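Local coordinates for protein fatty Acyl-Adenylate Ligase (Escherichia coli, PDB 3PBK) that belongs to the ANL superfamily, as a fatty acyl-adenylate ligase with an AMP-binding enzyme domain, at residues 479-490 / 502-513. Residues are numbered along the deposited sequence; the frame is centred on the assembly and turned at random.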
# COMPACT_ATOMS: atom_id res chain seq x y z
N ALA A 479 3.53 -22.71 -8.68
CA ALA A 479 3.94 -23.09 -7.34
C ALA A 479 2.80 -23.01 -6.31
O ALA A 479 2.69 -23.88 -5.44
CB ALA A 479 5.12 -22.25 -6.89
N GLU A 480 1.96 -21.99 -6.41
CA GLU A 480 0.88 -21.79 -5.46
C GLU A 480 -0.28 -22.80 -5.60
O GLU A 480 -1.26 -22.76 -4.85
CB GLU A 480 0.36 -20.36 -5.56
CG GLU A 480 1.48 -19.34 -5.62
CD GLU A 480 1.01 -17.97 -6.09
OE1 GLU A 480 -0.11 -17.87 -6.65
OE2 GLU A 480 1.77 -16.99 -5.91
N GLN A 481 -0.15 -23.71 -6.56
CA GLN A 481 -1.15 -24.75 -6.77
C GLN A 481 -0.99 -25.84 -5.73
O GLN A 481 -1.95 -26.53 -5.37
CB GLN A 481 -1.00 -25.34 -8.17
CG GLN A 481 -1.21 -24.33 -9.27
CD GLN A 481 -2.61 -23.77 -9.26
OE1 GLN A 481 -2.83 -22.64 -8.79
NE2 GLN A 481 -3.58 -24.56 -9.75
N GLU A 482 0.24 -26.01 -5.27
CA GLU A 482 0.50 -27.01 -4.26
C GLU A 482 -0.17 -26.56 -2.96
O GLU A 482 -0.26 -25.36 -2.70
CB GLU A 482 2.01 -27.18 -4.09
CG GLU A 482 2.72 -27.60 -5.38
CD GLU A 482 2.22 -28.94 -5.92
OE1 GLU A 482 2.42 -29.97 -5.25
OE2 GLU A 482 1.64 -28.95 -7.03
N PRO A 483 -0.66 -27.53 -2.16
CA PRO A 483 -1.43 -27.18 -0.96
C PRO A 483 -0.56 -26.45 0.05
O PRO A 483 -1.05 -25.57 0.77
CB PRO A 483 -1.85 -28.54 -0.39
CG PRO A 483 -1.54 -29.55 -1.46
CD PRO A 483 -0.42 -28.98 -2.26
N GLU A 484 0.72 -26.80 0.10
CA GLU A 484 1.63 -26.26 1.10
C GLU A 484 2.08 -24.84 0.76
O GLU A 484 2.38 -24.04 1.65
CB GLU A 484 2.84 -27.19 1.29
CG GLU A 484 2.48 -28.62 1.65
CD GLU A 484 2.55 -29.58 0.46
OE1 GLU A 484 2.66 -29.11 -0.69
OE2 GLU A 484 2.49 -30.82 0.68
N ILE A 485 2.11 -24.52 -0.52
CA ILE A 485 2.52 -23.19 -0.96
C ILE A 485 1.35 -22.21 -1.10
O ILE A 485 0.32 -22.52 -1.70
CB ILE A 485 3.30 -23.28 -2.26
CG1 ILE A 485 4.35 -24.38 -2.14
CG2 ILE A 485 3.92 -21.94 -2.58
CD1 ILE A 485 5.01 -24.72 -3.43
N HIS A 486 1.53 -21.03 -0.51
CA HIS A 486 0.54 -19.95 -0.59
C HIS A 486 1.05 -18.82 -1.48
O HIS A 486 2.19 -18.84 -1.94
CB HIS A 486 0.23 -19.39 0.79
CG HIS A 486 -0.03 -20.43 1.83
ND1 HIS A 486 -1.16 -21.22 1.81
CD2 HIS A 486 0.67 -20.80 2.92
CE1 HIS A 486 -1.13 -22.04 2.84
NE2 HIS A 486 -0.03 -21.80 3.54
N SER A 487 0.21 -17.82 -1.69
CA SER A 487 0.59 -16.67 -2.50
C SER A 487 1.55 -15.75 -1.74
O SER A 487 1.28 -15.32 -0.61
CB SER A 487 -0.65 -15.90 -2.95
OG SER A 487 -0.46 -15.36 -4.24
N GLY A 488 2.69 -15.46 -2.35
CA GLY A 488 3.70 -14.67 -1.68
C GLY A 488 4.83 -15.54 -1.19
O GLY A 488 5.94 -15.07 -0.96
N ASP A 489 4.54 -16.83 -1.03
CA ASP A 489 5.55 -17.80 -0.63
C ASP A 489 6.56 -18.01 -1.74
O ASP A 489 7.70 -18.38 -1.50
CB ASP A 489 4.89 -19.13 -0.27
CG ASP A 489 4.27 -19.13 1.12
OD1 ASP A 489 4.46 -18.15 1.87
OD2 ASP A 489 3.60 -20.14 1.45
N ALA A 490 6.14 -17.76 -2.98
CA ALA A 490 7.00 -18.03 -4.13
C ALA A 490 7.40 -16.76 -4.87
O ALA A 490 6.56 -15.91 -5.16
CB ALA A 490 6.32 -19.01 -5.09
N LEU A 502 13.31 -19.87 -9.16
CA LEU A 502 12.08 -19.75 -8.39
C LEU A 502 12.36 -20.10 -6.93
O LEU A 502 12.66 -21.25 -6.61
CB LEU A 502 11.01 -20.68 -8.93
CG LEU A 502 9.71 -20.82 -8.12
CD1 LEU A 502 8.95 -19.52 -8.10
CD2 LEU A 502 8.86 -21.92 -8.71
N GLN A 503 12.28 -19.11 -6.04
CA GLN A 503 12.48 -19.36 -4.62
C GLN A 503 11.14 -19.59 -3.94
O GLN A 503 10.16 -18.90 -4.21
CB GLN A 503 13.22 -18.21 -3.97
CG GLN A 503 14.47 -17.80 -4.72
CD GLN A 503 15.41 -16.96 -3.89
OE1 GLN A 503 15.05 -15.87 -3.42
NE2 GLN A 503 16.63 -17.45 -3.70
N ILE A 504 11.09 -20.60 -3.07
CA ILE A 504 9.88 -20.93 -2.33
C ILE A 504 10.20 -21.10 -0.85
O ILE A 504 10.98 -21.97 -0.46
CB ILE A 504 9.21 -22.22 -2.85
CG1 ILE A 504 9.00 -22.16 -4.36
CG2 ILE A 504 7.89 -22.47 -2.14
CD1 ILE A 504 8.33 -23.38 -4.93
N GLN A 505 9.60 -20.25 -0.02
CA GLN A 505 9.74 -20.38 1.41
C GLN A 505 8.59 -21.24 1.85
O GLN A 505 7.44 -20.96 1.50
CB GLN A 505 9.68 -19.01 2.09
CG GLN A 505 8.32 -18.34 2.00
CD GLN A 505 8.27 -17.06 2.81
OE1 GLN A 505 9.31 -16.46 3.12
NE2 GLN A 505 7.06 -16.62 3.15
N CYS A 506 8.88 -22.31 2.58
CA CYS A 506 7.85 -23.27 2.94
C CYS A 506 8.17 -24.08 4.20
O CYS A 506 9.32 -24.18 4.62
CB CYS A 506 7.62 -24.24 1.79
SG CYS A 506 9.11 -25.19 1.46
N ARG A 507 7.12 -24.66 4.77
CA ARG A 507 7.22 -25.45 5.99
C ARG A 507 7.25 -26.96 5.72
O ARG A 507 6.95 -27.77 6.61
CB ARG A 507 6.06 -25.09 6.94
CG ARG A 507 6.08 -23.66 7.48
CD ARG A 507 4.74 -23.28 8.09
NE ARG A 507 4.73 -21.88 8.52
CZ ARG A 507 3.64 -21.22 8.91
NH1 ARG A 507 2.46 -21.84 8.93
NH2 ARG A 507 3.72 -19.94 9.29
N ILE A 508 7.62 -27.36 4.51
CA ILE A 508 7.66 -28.78 4.16
C ILE A 508 8.88 -29.45 4.77
O ILE A 508 10.00 -29.23 4.33
CB ILE A 508 7.64 -29.01 2.64
CG1 ILE A 508 6.32 -28.54 2.04
CG2 ILE A 508 7.86 -30.47 2.32
CD1 ILE A 508 6.37 -28.26 0.55
N SER A 509 8.65 -30.27 5.78
CA SER A 509 9.76 -30.92 6.48
C SER A 509 10.16 -32.24 5.83
O SER A 509 11.35 -32.54 5.70
CB SER A 509 9.40 -31.15 7.96
OG SER A 509 8.86 -29.97 8.54
N ASP A 510 9.16 -33.03 5.42
CA ASP A 510 9.40 -34.32 4.78
C ASP A 510 10.35 -34.16 3.60
O ASP A 510 10.03 -33.46 2.64
CB ASP A 510 8.08 -34.96 4.35
CG ASP A 510 8.28 -36.26 3.56
OD1 ASP A 510 9.43 -36.75 3.49
OD2 ASP A 510 7.29 -36.81 3.01
N GLU A 511 11.52 -34.80 3.68
CA GLU A 511 12.56 -34.70 2.67
C GLU A 511 12.14 -35.38 1.37
O GLU A 511 12.54 -34.99 0.28
CB GLU A 511 13.86 -35.30 3.19
CG GLU A 511 15.01 -35.23 2.21
CD GLU A 511 15.33 -33.80 1.79
OE1 GLU A 511 15.32 -32.90 2.68
OE2 GLU A 511 15.59 -33.58 0.58
N GLU A 512 11.32 -36.41 1.51
CA GLU A 512 10.74 -37.11 0.37
C GLU A 512 9.83 -36.18 -0.46
O GLU A 512 9.90 -36.16 -1.69
CB GLU A 512 9.96 -38.33 0.86
CG GLU A 512 9.20 -39.12 -0.20
CD GLU A 512 7.86 -39.65 0.32
OE1 GLU A 512 6.83 -38.94 0.19
OE2 GLU A 512 7.85 -40.79 0.85
N ARG A 513 8.97 -35.43 0.23
CA ARG A 513 8.06 -34.49 -0.43
C ARG A 513 8.81 -33.34 -1.08
O ARG A 513 8.44 -32.90 -2.17
CB ARG A 513 7.04 -33.95 0.57
CG ARG A 513 6.26 -32.74 0.05
CD ARG A 513 5.19 -33.15 -0.94
NE ARG A 513 4.28 -32.06 -1.29
CZ ARG A 513 4.02 -31.68 -2.54
NH1 ARG A 513 4.60 -32.32 -3.56
NH2 ARG A 513 3.18 -30.69 -2.78
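R513, in the first turn of helix 511-529, reaches back to two glutamates of the loop 479-490. It takes hold of E484 side-on: NE donates to OE2 at 2.9 Å, and NH2 to the syn lone pair of OE1 at 2.7 Å, though the two flat groups are turned 42° apart. The same NH2 gives a second, nearly straight bond (171°) to E482 OE1, also 2.7 Å, using the anti lone pair of that oxygen and lying in the guanidinium plane. Arginine suits this place because its edge carries several N-H groups, enough for two acids; its side chain gets there with CG anti to the backbone N (chi1 167°) and a bend at chi2. I508 packs its CG1 and CD1 against CB and CG of E484, covering the aliphatic part of the acid.

Polar bonds also secure the other end. Q505 N donates to D489 O at 3.0 Å, next to the antiparallel non-hydrogen-bonded pair A490-I504, where the start of strand 490-494 lies against the end of strand 500-505. The Q505 amide adds a bond from NE2 to D489 OD1, entering from above the carboxylate plane. D489 OD2 meanwhile accepts from H486 N, bracing the type II turn 486-489, with G488 at positive phi.

Between these polar ends lies an apolar layer. I504 sets CD1 against A479 CB (3.9 Å) and CG2 against I485 CD1, while L502 touches A479 and A490; the small alanines let the branched chains come close. Helix 511-529 continues this packing, L517 meeting I485 and L521 meeting I504.

The chemistry thus joins the helix-to-strand loop to the sheet and the following helix of the small C-terminal alpha/beta domain of the ANL fold, and the positive charge of R513 offsets the two neighbouring carboxylates and should favour their ionised form.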